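Side-chain contacts in chromosome replication initiation inhibitor protein (Agrobacterium tumefaciens, PDB 3FD3), which probably regulates transcription as a LysR-family DNA-binding factor, represented here by its C-terminal substrate-binding-type domain alone: residues F17-A20 and V21-T25; D40-V43 and E44-G48; P81-A85 and R86-D90; V138-L142 and A143-W147; A190-T193 and A194-G198. All blocks are in the same frame, centred on the assembly; numbering follows the deposited sequence. Where two conformers were deposited one is given.

Interaction 1 (F17-A20 and V21-T25)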
# COMPACT_ATOMS: atom_id res chain seq x y z
N PHE A 17 -1.39 -11.82 -3.56
CA PHE A 17 -2.44 -12.29 -2.63
C PHE A 17 -3.86 -12.10 -3.17
O PHE A 17 -4.69 -13.03 -3.09
CB PHE A 17 -2.27 -11.56 -1.30
CG PHE A 17 -3.30 -11.89 -0.23
CD1 PHE A 17 -3.17 -13.00 0.58
CD2 PHE A 17 -4.37 -11.06 -0.03
CE1 PHE A 17 -4.12 -13.27 1.56
CE2 PHE A 17 -5.30 -11.34 0.97
CZ PHE A 17 -5.15 -12.44 1.74
N LEU A 18 -4.12 -10.91 -3.74
CA LEU A 18 -5.46 -10.62 -4.26
C LEU A 18 -5.76 -11.40 -5.52
O LEU A 18 -6.93 -11.70 -5.77
CB LEU A 18 -5.65 -9.12 -4.51
CG LEU A 18 -5.77 -8.28 -3.25
CD1 LEU A 18 -5.93 -6.77 -3.62
CD2 LEU A 18 -6.92 -8.78 -2.38
N ASP A 19 -4.74 -11.75 -6.28
CA ASP A 19 -4.94 -12.63 -7.43
C ASP A 19 -5.51 -13.98 -6.98
O ASP A 19 -6.40 -14.51 -7.63
CB ASP A 19 -3.63 -12.84 -8.20
CG ASP A 19 -3.84 -13.58 -9.51
OD1 ASP A 19 -4.82 -13.28 -10.23
OD2 ASP A 19 -3.01 -14.45 -9.84
N ALA A 20 -4.99 -14.51 -5.88
CA ALA A 20 -5.51 -15.74 -5.29
C ALA A 20 -6.90 -15.57 -4.68
O ALA A 20 -7.80 -16.35 -4.94
CB ALA A 20 -4.53 -16.26 -4.20
N VAL A 21 -7.06 -14.54 -3.86
CA VAL A 21 -8.31 -14.33 -3.16
C VAL A 21 -9.47 -14.08 -4.14
O VAL A 21 -10.56 -14.59 -3.94
CB VAL A 21 -8.21 -13.17 -2.20
CG1 VAL A 21 -9.59 -12.89 -1.56
CG2 VAL A 21 -7.18 -13.52 -1.10
N SER A 22 -9.21 -13.35 -5.22
CA SER A 22 -10.26 -12.99 -6.16
C SER A 22 -10.74 -14.22 -6.93
O SER A 22 -11.92 -14.30 -7.30
CB SER A 22 -9.84 -11.86 -7.10
OG SER A 22 -8.79 -12.25 -7.96
N LYS A 23 -9.85 -15.18 -7.14
CA LYS A 23 -10.26 -16.42 -7.80
C LYS A 23 -11.28 -17.10 -6.92
O LYS A 23 -12.27 -17.65 -7.41
CB LYS A 23 -9.08 -17.38 -8.01
CG LYS A 23 -8.03 -16.94 -9.05
CD LYS A 23 -6.82 -17.92 -9.06
CE LYS A 23 -5.62 -17.34 -9.79
NZ LYS A 23 -4.51 -18.35 -9.90
N PHE A 24 -11.02 -17.11 -5.62
CA PHE A 24 -11.94 -17.74 -4.66
C PHE A 24 -13.27 -16.98 -4.54
O PHE A 24 -14.37 -17.59 -4.65
CB PHE A 24 -11.29 -17.87 -3.28
CG PHE A 24 -12.22 -18.41 -2.26
CD1 PHE A 24 -12.64 -19.74 -2.33
CD2 PHE A 24 -12.68 -17.62 -1.22
CE1 PHE A 24 -13.51 -20.27 -1.39
CE2 PHE A 24 -13.56 -18.16 -0.27
CZ PHE A 24 -13.96 -19.46 -0.37
N THR A 25 -13.20 -15.67 -4.32
CA THR A 25 -14.43 -14.90 -4.15
C THR A 25 -15.29 -14.86 -5.43
O THR A 25 -16.51 -14.79 -5.33
CB THR A 25 -14.17 -13.48 -3.63
OG1 THR A 25 -13.39 -12.75 -4.58
CG2 THR A 25 -13.47 -13.56 -2.27
O HOH W 1 -2.58 -16.74 -11.15

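Interaction 2 (D40-V43 and E44-G48)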
# COMPACT_ATOMS: atom_id res chain seq x y z
N ASP A 40 4.08 -8.29 12.95
CA ASP A 40 4.27 -9.65 13.42
C ASP A 40 3.21 -10.04 14.48
O ASP A 40 3.53 -10.62 15.52
CB ASP A 40 5.70 -9.81 13.97
CG ASP A 40 6.10 -11.25 14.15
OD1 ASP A 40 5.53 -12.12 13.44
OD2 ASP A 40 6.98 -11.52 15.01
N HIS A 41 1.95 -9.66 14.24
CA HIS A 41 0.85 -10.02 15.11
C HIS A 41 0.06 -11.22 14.61
O HIS A 41 -0.86 -11.68 15.28
CB HIS A 41 -0.11 -8.85 15.29
CG HIS A 41 0.48 -7.71 16.04
ND1 HIS A 41 1.24 -7.89 17.18
CD2 HIS A 41 0.45 -6.38 15.81
CE1 HIS A 41 1.66 -6.72 17.61
NE2 HIS A 41 1.19 -5.78 16.80
N THR A 42 0.40 -11.72 13.42
CA THR A 42 -0.41 -12.78 12.80
C THR A 42 -0.58 -13.99 13.69
O THR A 42 -1.70 -14.54 13.78
CB THR A 42 0.16 -13.22 11.44
OG1 THR A 42 -0.02 -12.15 10.52
CG2 THR A 42 -0.55 -14.48 10.90
N VAL A 43 0.49 -14.40 14.37
CA VAL A 43 0.42 -15.57 15.26
C VAL A 43 -0.59 -15.38 16.40
O VAL A 43 -1.40 -16.26 16.67
CB VAL A 43 1.81 -15.93 15.85
CG1 VAL A 43 1.68 -16.87 17.04
CG2 VAL A 43 2.69 -16.55 14.73
N GLU A 44 -0.56 -14.21 17.02
CA GLU A 44 -1.54 -13.86 18.06
C GLU A 44 -2.96 -13.83 17.51
O GLU A 44 -3.89 -14.36 18.14
CB GLU A 44 -1.20 -12.50 18.68
CG GLU A 44 0.21 -12.44 19.30
CD GLU A 44 1.28 -11.85 18.34
OE1 GLU A 44 1.70 -10.68 18.58
OE2 GLU A 44 1.68 -12.56 17.35
N TRP A 45 -3.13 -13.25 16.33
CA TRP A 45 -4.45 -13.18 15.70
C TRP A 45 -5.02 -14.56 15.40
O TRP A 45 -6.21 -14.80 15.57
CB TRP A 45 -4.40 -12.42 14.39
CG TRP A 45 -4.04 -10.97 14.52
CD1 TRP A 45 -3.96 -10.22 15.67
CD2 TRP A 45 -3.74 -10.08 13.44
NE1 TRP A 45 -3.62 -8.93 15.36
CE2 TRP A 45 -3.48 -8.82 14.00
CE3 TRP A 45 -3.67 -10.24 12.05
CZ2 TRP A 45 -3.15 -7.72 13.22
CZ3 TRP A 45 -3.34 -9.14 11.27
CH2 TRP A 45 -3.09 -7.89 11.86
N LEU A 46 -4.17 -15.45 14.91
CA LEU A 46 -4.60 -16.82 14.68
C LEU A 46 -4.97 -17.52 15.99
O LEU A 46 -5.99 -18.19 16.09
CB LEU A 46 -3.53 -17.61 13.94
CG LEU A 46 -3.41 -17.33 12.44
CD1 LEU A 46 -2.07 -17.82 11.90
CD2 LEU A 46 -4.57 -17.94 11.59
N ARG A 47 -4.12 -17.37 16.99
CA ARG A 47 -4.37 -17.98 18.30
C ARG A 47 -5.68 -17.48 18.89
O ARG A 47 -6.45 -18.26 19.45
CB ARG A 47 -3.20 -17.71 19.25
CG ARG A 47 -3.25 -18.49 20.57
CD ARG A 47 -2.28 -17.93 21.63
NE ARG A 47 -0.92 -17.78 21.11
CZ ARG A 47 -0.22 -16.63 21.03
NH1 ARG A 47 -0.70 -15.47 21.47
NH2 ARG A 47 1.01 -16.66 20.51
N GLY A 48 -5.96 -16.20 18.74
CA GLY A 48 -7.16 -15.59 19.32
C GLY A 48 -8.41 -15.72 18.47
O GLY A 48 -9.46 -15.20 18.84

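Interaction 3 (P81-A85 and R86-D90)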
# COMPACT_ATOMS: atom_id res chain seq x y z
N PRO A 81 19.70 4.32 -11.07
CA PRO A 81 21.07 4.61 -11.54
C PRO A 81 21.69 5.89 -10.95
O PRO A 81 22.86 5.91 -10.58
CB PRO A 81 20.88 4.74 -13.05
CG PRO A 81 19.76 3.82 -13.36
CD PRO A 81 18.80 4.03 -12.21
N ASP A 82 20.88 6.94 -10.82
CA ASP A 82 21.35 8.19 -10.23
C ASP A 82 21.67 7.99 -8.74
O ASP A 82 22.65 8.52 -8.29
CB ASP A 82 20.32 9.31 -10.40
CG ASP A 82 20.70 10.60 -9.66
OD1 ASP A 82 21.69 11.20 -10.04
OD2 ASP A 82 20.02 10.95 -8.66
N PHE A 83 20.85 7.22 -8.02
CA PHE A 83 21.17 6.89 -6.62
C PHE A 83 22.53 6.20 -6.50
O PHE A 83 23.35 6.54 -5.63
CB PHE A 83 20.09 6.03 -5.98
CG PHE A 83 20.26 5.88 -4.51
CD1 PHE A 83 21.11 4.91 -4.00
CD2 PHE A 83 19.61 6.73 -3.65
CE1 PHE A 83 21.29 4.80 -2.65
CE2 PHE A 83 19.78 6.63 -2.33
CZ PHE A 83 20.61 5.66 -1.81
N MSE A 84 22.77 5.22 -7.38
CA MSE A 84 24.02 4.50 -7.38
C MSE A 84 25.18 5.46 -7.67
O MSE A 84 26.26 5.39 -7.04
CB MSE A 84 24.00 3.36 -8.43
CG MSE A 84 22.97 2.30 -8.27
SE MSE A 84 23.13 1.28 -6.64
CE MSE A 84 24.80 0.46 -7.01
N ALA A 85 24.97 6.36 -8.63
CA ALA A 85 26.01 7.29 -9.01
C ALA A 85 26.39 8.26 -7.88
O ALA A 85 27.55 8.61 -7.72
CB ALA A 85 25.59 8.08 -10.25
N ARG A 86 25.39 8.70 -7.14
CA ARG A 86 25.60 9.71 -6.10
C ARG A 86 26.18 9.09 -4.84
O ARG A 86 27.00 9.70 -4.17
CB ARG A 86 24.27 10.37 -5.77
CG ARG A 86 23.79 11.32 -6.87
CD ARG A 86 22.42 11.80 -6.55
NE ARG A 86 22.42 12.66 -5.38
CZ ARG A 86 21.46 12.71 -4.46
NH1 ARG A 86 20.44 11.83 -4.48
NH2 ARG A 86 21.58 13.57 -3.43
N HIS A 87 25.78 7.86 -4.52
CA HIS A 87 26.05 7.26 -3.21
C HIS A 87 27.00 6.09 -3.21
O HIS A 87 27.60 5.78 -2.16
CB HIS A 87 24.75 6.82 -2.56
CG HIS A 87 23.82 7.95 -2.29
ND1 HIS A 87 22.68 8.16 -3.03
CD2 HIS A 87 23.87 8.94 -1.37
CE1 HIS A 87 22.06 9.23 -2.56
NE2 HIS A 87 22.75 9.72 -1.55
N PHE A 88 27.15 5.45 -4.36
CA PHE A 88 28.02 4.29 -4.49
C PHE A 88 28.95 4.48 -5.69
O PHE A 88 29.16 3.54 -6.46
CB PHE A 88 27.17 3.01 -4.64
CG PHE A 88 26.28 2.71 -3.44
CD1 PHE A 88 26.83 2.56 -2.17
CD2 PHE A 88 24.90 2.57 -3.60
CE1 PHE A 88 26.03 2.29 -1.06
CE2 PHE A 88 24.08 2.31 -2.52
CZ PHE A 88 24.64 2.16 -1.23
N ALA A 89 29.48 5.70 -5.85
CA ALA A 89 30.34 6.03 -6.98
C ALA A 89 31.57 5.12 -7.01
O ALA A 89 31.95 4.67 -8.08
CB ALA A 89 30.77 7.50 -6.95
N ASP A 90 32.18 4.84 -5.85
CA ASP A 90 33.31 3.89 -5.82
C ASP A 90 32.96 2.52 -5.17
O ASP A 90 33.81 1.87 -4.55
CB ASP A 90 34.59 4.52 -5.23
CG ASP A 90 34.48 4.92 -3.75
OD1 ASP A 90 35.32 5.77 -3.32
OD2 ASP A 90 33.62 4.38 -3.02
O HOH W 2 19.48 9.90 -5.98

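Interaction 4 (V138-L142 and A143-W147)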
# COMPACT_ATOMS: atom_id res chain seq x y z
N VAL A 138 8.79 0.81 -3.82
CA VAL A 138 9.16 0.77 -5.22
C VAL A 138 9.23 2.18 -5.78
O VAL A 138 10.18 2.56 -6.44
CB VAL A 138 8.22 -0.07 -6.04
CG1 VAL A 138 8.59 0.03 -7.56
CG2 VAL A 138 8.26 -1.53 -5.54
N LYS A 139 8.22 2.99 -5.48
CA LYS A 139 8.23 4.37 -5.98
C LYS A 139 9.43 5.16 -5.48
O LYS A 139 10.05 5.91 -6.24
CB LYS A 139 6.96 5.11 -5.56
CG LYS A 139 5.72 4.70 -6.25
CD LYS A 139 4.60 5.75 -6.01
CE LYS A 139 3.27 5.28 -6.57
NZ LYS A 139 2.96 3.87 -6.14
N ALA A 140 9.77 4.99 -4.21
CA ALA A 140 10.91 5.70 -3.61
C ALA A 140 12.21 5.25 -4.24
O ALA A 140 13.12 6.04 -4.45
CB ALA A 140 10.94 5.44 -2.12
N SER A 141 12.31 3.96 -4.54
CA SER A 141 13.49 3.40 -5.20
C SER A 141 13.65 3.98 -6.60
O SER A 141 14.74 4.45 -6.96
CB SER A 141 13.41 1.88 -5.29
OG SER A 141 13.25 1.30 -4.01
N LEU A 142 12.54 4.01 -7.35
CA LEU A 142 12.54 4.56 -8.70
C LEU A 142 12.87 6.07 -8.71
O LEU A 142 13.51 6.55 -9.64
CB LEU A 142 11.18 4.35 -9.35
CG LEU A 142 10.85 2.94 -9.82
CD1 LEU A 142 9.33 2.83 -10.07
CD2 LEU A 142 11.68 2.61 -11.12
N ALA A 143 12.40 6.78 -7.69
CA ALA A 143 12.55 8.22 -7.59
C ALA A 143 13.93 8.63 -7.11
O ALA A 143 14.21 9.83 -6.98
CB ALA A 143 11.49 8.80 -6.67
N GLY A 144 14.81 7.66 -6.83
CA GLY A 144 16.18 7.98 -6.39
C GLY A 144 16.31 8.40 -4.93
O GLY A 144 17.27 9.06 -4.53
N MSE A 145 15.29 8.08 -4.14
CA MSE A 145 15.19 8.54 -2.77
C MSE A 145 16.01 7.67 -1.79
O MSE A 145 16.55 8.15 -0.81
CB MSE A 145 13.70 8.53 -2.41
CG MSE A 145 13.39 9.24 -1.29
SE MSE A 145 11.44 9.36 -1.07
CE MSE A 145 11.64 9.43 0.72
N GLY A 146 16.10 6.38 -2.09
CA GLY A 146 16.82 5.45 -1.23
C GLY A 146 16.97 4.14 -1.94
O GLY A 146 16.47 3.96 -3.06
N TRP A 147 17.73 3.25 -1.31
CA TRP A 147 17.83 1.85 -1.72
C TRP A 147 17.09 0.97 -0.72
O TRP A 147 16.97 1.30 0.44
CB TRP A 147 19.28 1.41 -1.83
CG TRP A 147 19.98 1.24 -0.48
CD1 TRP A 147 20.62 2.20 0.24
CD2 TRP A 147 20.05 0.05 0.30
NE1 TRP A 147 21.09 1.69 1.41
CE2 TRP A 147 20.75 0.36 1.48
CE3 TRP A 147 19.58 -1.26 0.11
CZ2 TRP A 147 21.02 -0.60 2.46
CZ3 TRP A 147 19.82 -2.20 1.10
CH2 TRP A 147 20.53 -1.86 2.26
O HOH W 3 16.96 4.92 -5.62

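Interaction 5 (A190-T193 and A194-G198)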
# COMPACT_ATOMS: atom_id res chain seq x y z
N ALA A 190 -11.52 -25.03 1.91
CA ALA A 190 -10.64 -25.77 1.02
C ALA A 190 -10.47 -25.06 -0.33
O ALA A 190 -9.39 -25.07 -0.90
CB ALA A 190 -11.16 -27.20 0.80
N GLY A 191 -11.54 -24.46 -0.83
CA GLY A 191 -11.48 -23.72 -2.12
C GLY A 191 -10.55 -22.52 -2.08
O GLY A 191 -9.83 -22.23 -3.05
N LEU A 192 -10.57 -21.82 -0.96
CA LEU A 192 -9.69 -20.69 -0.75
C LEU A 192 -8.25 -21.18 -0.74
O LEU A 192 -7.39 -20.64 -1.44
CB LEU A 192 -10.01 -20.01 0.56
CG LEU A 192 -9.15 -18.82 0.97
CD1 LEU A 192 -9.10 -17.73 -0.18
CD2 LEU A 192 -9.63 -18.22 2.27
N THR A 193 -8.00 -22.20 0.07
CA THR A 193 -6.70 -22.83 0.14
C THR A 193 -6.20 -23.29 -1.20
O THR A 193 -5.04 -23.04 -1.53
CB THR A 193 -6.70 -24.00 1.15
OG1 THR A 193 -6.94 -23.42 2.43
CG2 THR A 193 -5.38 -24.72 1.18
N ALA A 194 -7.05 -23.94 -2.00
CA ALA A 194 -6.63 -24.40 -3.31
C ALA A 194 -6.15 -23.22 -4.15
O ALA A 194 -5.15 -23.32 -4.84
CB ALA A 194 -7.80 -25.11 -4.05
N ASN A 195 -6.89 -22.12 -4.11
CA ASN A 195 -6.51 -20.90 -4.85
C ASN A 195 -5.24 -20.23 -4.33
O ASN A 195 -4.42 -19.77 -5.11
CB ASN A 195 -7.70 -19.94 -4.90
CG ASN A 195 -8.76 -20.39 -5.89
OD1 ASN A 195 -8.45 -20.62 -7.04
ND2 ASN A 195 -9.98 -20.58 -5.44
N MSE A 196 -5.04 -20.19 -3.00
CA MSE A 196 -3.81 -19.63 -2.45
C MSE A 196 -2.62 -20.47 -2.89
O MSE A 196 -1.67 -19.98 -3.50
CB MSE A 196 -3.83 -19.53 -0.92
CG MSE A 196 -5.04 -18.84 -0.32
SE MSE A 196 -5.47 -17.09 -1.11
CE MSE A 196 -3.93 -16.20 -0.42
N VAL A 197 -2.69 -21.77 -2.59
CA VAL A 197 -1.59 -22.65 -2.94
C VAL A 197 -1.30 -22.69 -4.44
O VAL A 197 -0.14 -22.60 -4.85
CB VAL A 197 -1.82 -24.10 -2.35
CG1 VAL A 197 -0.67 -25.03 -2.72
CG2 VAL A 197 -1.98 -24.01 -0.83
N GLY A 198 -2.34 -22.79 -5.27
CA GLY A 198 -2.17 -22.83 -6.71
C GLY A 198 -1.58 -21.56 -7.32
O GLY A 198 -0.74 -21.60 -8.22

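Interaction 1 (F17-A20 and V21-T25)
F17 and V21 sit one turn apart on helix 17-26 and make the main apolar contact. Methyl CG2 of V21 lies over one face of the F17 ring, displaced toward the rim, in a CH-pi contact. It stands 3.7 Å from the ring centroid, and its nearest ring atom is F17 CE2, at 3.5 Å from V21 CG2. With F17 CG opposite the backbone N (chi1 178°), the ring swings along the helix toward V21.

Among the hydrogen bonds, V21 N donates to F17 O over 2.9 Å. L18 O takes two: S22 N and the hydroxyl S22 OG each donate to it at 2.9 Å. The near +60° chi1 of S22 (65°) turns OG back onto that carbonyl. The bonds from K23 N and F24 N to A20 O are weak.

The charged pair is D19 and K23. In the D19 conformer given here, OD2 is 4.2 Å from K23 NZ, beyond a salt bridge. One water joins them, donating to D19 OD2 at 2.7 Å and accepting from K23 NZ at 2.8 Å. K23 NZ is also hydrogen-bonded to T199 on helix 190-203.

The helix is amphipathic. F17 packs on I6 and I34 of the sheet, and V21 reaches M145 of the second subunit. The double bond to L18 O anchors the S22 hydroxyl on the helix backbone, while any D19-K23 attraction probably acts through water.

Interaction 2 (D40-V43 and E44-G48)
H41 and E44 meet where the chain enters helix 42-47, a short helix against the main sheet of the LysR substrate-binding domain. D40 comes first. Its side chain turns outward and OD1 is hydrogen-bonded to H58. Its carbonyl faces the E44 carboxylate, acceptor to acceptor.

H41 meets E44 and W45. Its ND1 donates to E44 OE1 over 3.2 Å, almost straight at 175°. The oxygen lies in the imidazole plane, but the N-H arrives from above the carboxylate plane, and the two planes are 72° apart. The bend of E44 at chi2 (95°) folds the carboxylate back toward H41. Toward W45, H41 CB sits over one face of the indole, 3.8 Å from the centroid of the five-membered ring, a CH-pi contact. W45 N also donates to H41 O. A tetraethylene glycol, probably from the crystallisation liquor, lies about 4 Å from the W45 side chain, nearest atoms.

T42 begins the helix. Its OG1 is hydrogen-bonded to D37. Its methyl CG2 lies alongside L46, 3.8 Å from L46 CD1, and both side chains point the same way. T42 also packs on A7 of strand 3-8, and L46 on V51 and V62.

V43 accepts from R47 N through its carbonyl. R47 bends at chi3, which brings the guanidinium back to V43. It meets the valine obliquely, with R47 NH2 3.5 Å from V43 CG1.

Interaction 3 (P81-A85 and R86-D90)
Helix 81-87 ends here: F88 N still donates to M84 O over 2.8 Å, but the backbone departs from the helix at F88. F83 O is gripped twice by H87, by the backbone N at 3.0 Å and by the ring ND1 at 3.1 Å. The second bond is bent (137°), with the carbonyl oxygen tilted from the imidazole plane.

The same H87 ND1 stands 3.2 Å above the plane of the F83 ring, over its centre. The two rings are oblique, with planes 37° apart. F88 meets F83 differently: F88 CE2 comes in the plane of the F83 ring, at its edge, 3.7 Å from F83 CE1. M84 is a selenomethionine. Bends at chi2 and chi3 bring its SE to 3.7 Å from F88 CD2.

On the exposed side, D82 and R86 are near but form no salt bridge. A water connects them, donating to D82 OD2 and accepting from R86 NH1 at 2.6 Å. R86 also packs on G26 of the second subunit.

F88 packs against A96 and L97 of helix 94-97, and M84 rests on strand 165-181. At this helix C-terminus H87 bonds back to the carbonyl one turn earlier, beside an oblique Met-aromatic contact, in the outer part of the LysR substrate-binding domain.

Interaction 4 (V138-L142 and A143-W147)
G144 has a positive phi (77°), which swings the following amide, M145 N, back to A140 of helix 134-142. M145 N donates to A140 O over 3.0 Å, nearly in line with the carbonyl. G144 N makes its own bond to S141 O over 3.2 Å, from above the carbonyl plane. Before the turn, A143 N donates to K139 O at 2.9 Å, still in helical fashion.

The side chain of M145, a selenomethionine, follows from its first torsion. CG lies opposite the backbone N (chi1 -165°), and the chain beyond is extended. Its CB passes 3.3 Å from A140 O, and its SE lies 4.1 Å from A140 CB. This apolar pair is loose. The side chain of M145 leads away from the helix, and M145 packs on V32 of the second subunit. A143 also crosses to that subunit, onto its S22.

A water bridges the last turn of the helix and the loop. It donates to S141 O at 2.6 Å and to G146 O at 2.8 Å. The hydroxyl of S141 is hydrogen-bonded to F137 O and N150. S141 also packs on L103 of strand 102-104, and its side chain lies about 8 Å from a bound calcium ion.

The 6→1 bond from M145 to A140, with the 5→2 bond from G144 to S141, is the Schellman motif. A left-handed glycine closes it, ending helix 134-142 and leading toward strand 148-151.

Interaction 5 (A190-T193 and A194-G198)
A194 N donates to A190 O over 2.8 Å, the shortest of four successive helical bonds in this part of helix 190-203. V197 N reaches T193 O at 2.9 Å and is nearly straight (169°). M196 N bonds L192 O at 2.9 Å. N195 N donates to G191 O at 3.1 Å. The side-chain amide of N195 lies near the same carbonyl, with ND2 2.9 Å from G191 O.

T193 OG1 has its main partner outside the turn, the indole NE1 of W179. This joins the helix to strand 165-181 of the main sheet of the LysR substrate-binding domain. On another side the helix packs against helix 17-26.

Two side-chain pairs run along it, each lying side by side and pointing the same way. L192 CD1 is 3.8 Å from the SE of selenomethionine M196. In the conformer given here, bends at chi2 (-50°) and chi3 curl M196 so that its selenium approaches the leucine. This pair faces helix 17-26, with L192 on F24 and M196 on F17 and A20. On the sheet side, T193 CG2 lies 4.0 Å from V197 CG2. V197 goes on to touch T68 and L70 of strand 66-79.

The five contacts follow one another along the chain, each within or at an end of one helix. Interactions 1 and 5 touch, their centres 9 Å apart, where helix 17-26 packs on helix 190-203. Interaction 2 lies about 22 Å from interaction 1, centre to centre, on helix 42-47. Interactions 3 and 4 sit on the other side of the chain's centre from interaction 5, 13 Å apart between centres, and F83 touches the loop at G144 and G146. Interactions 1 and 4 both reach the second subunit. Helix 17-26 of one chain thus meets the end of helix 134-142 and the following loop of the other, with V21 against M145, and S22 against A143, of the second subunit.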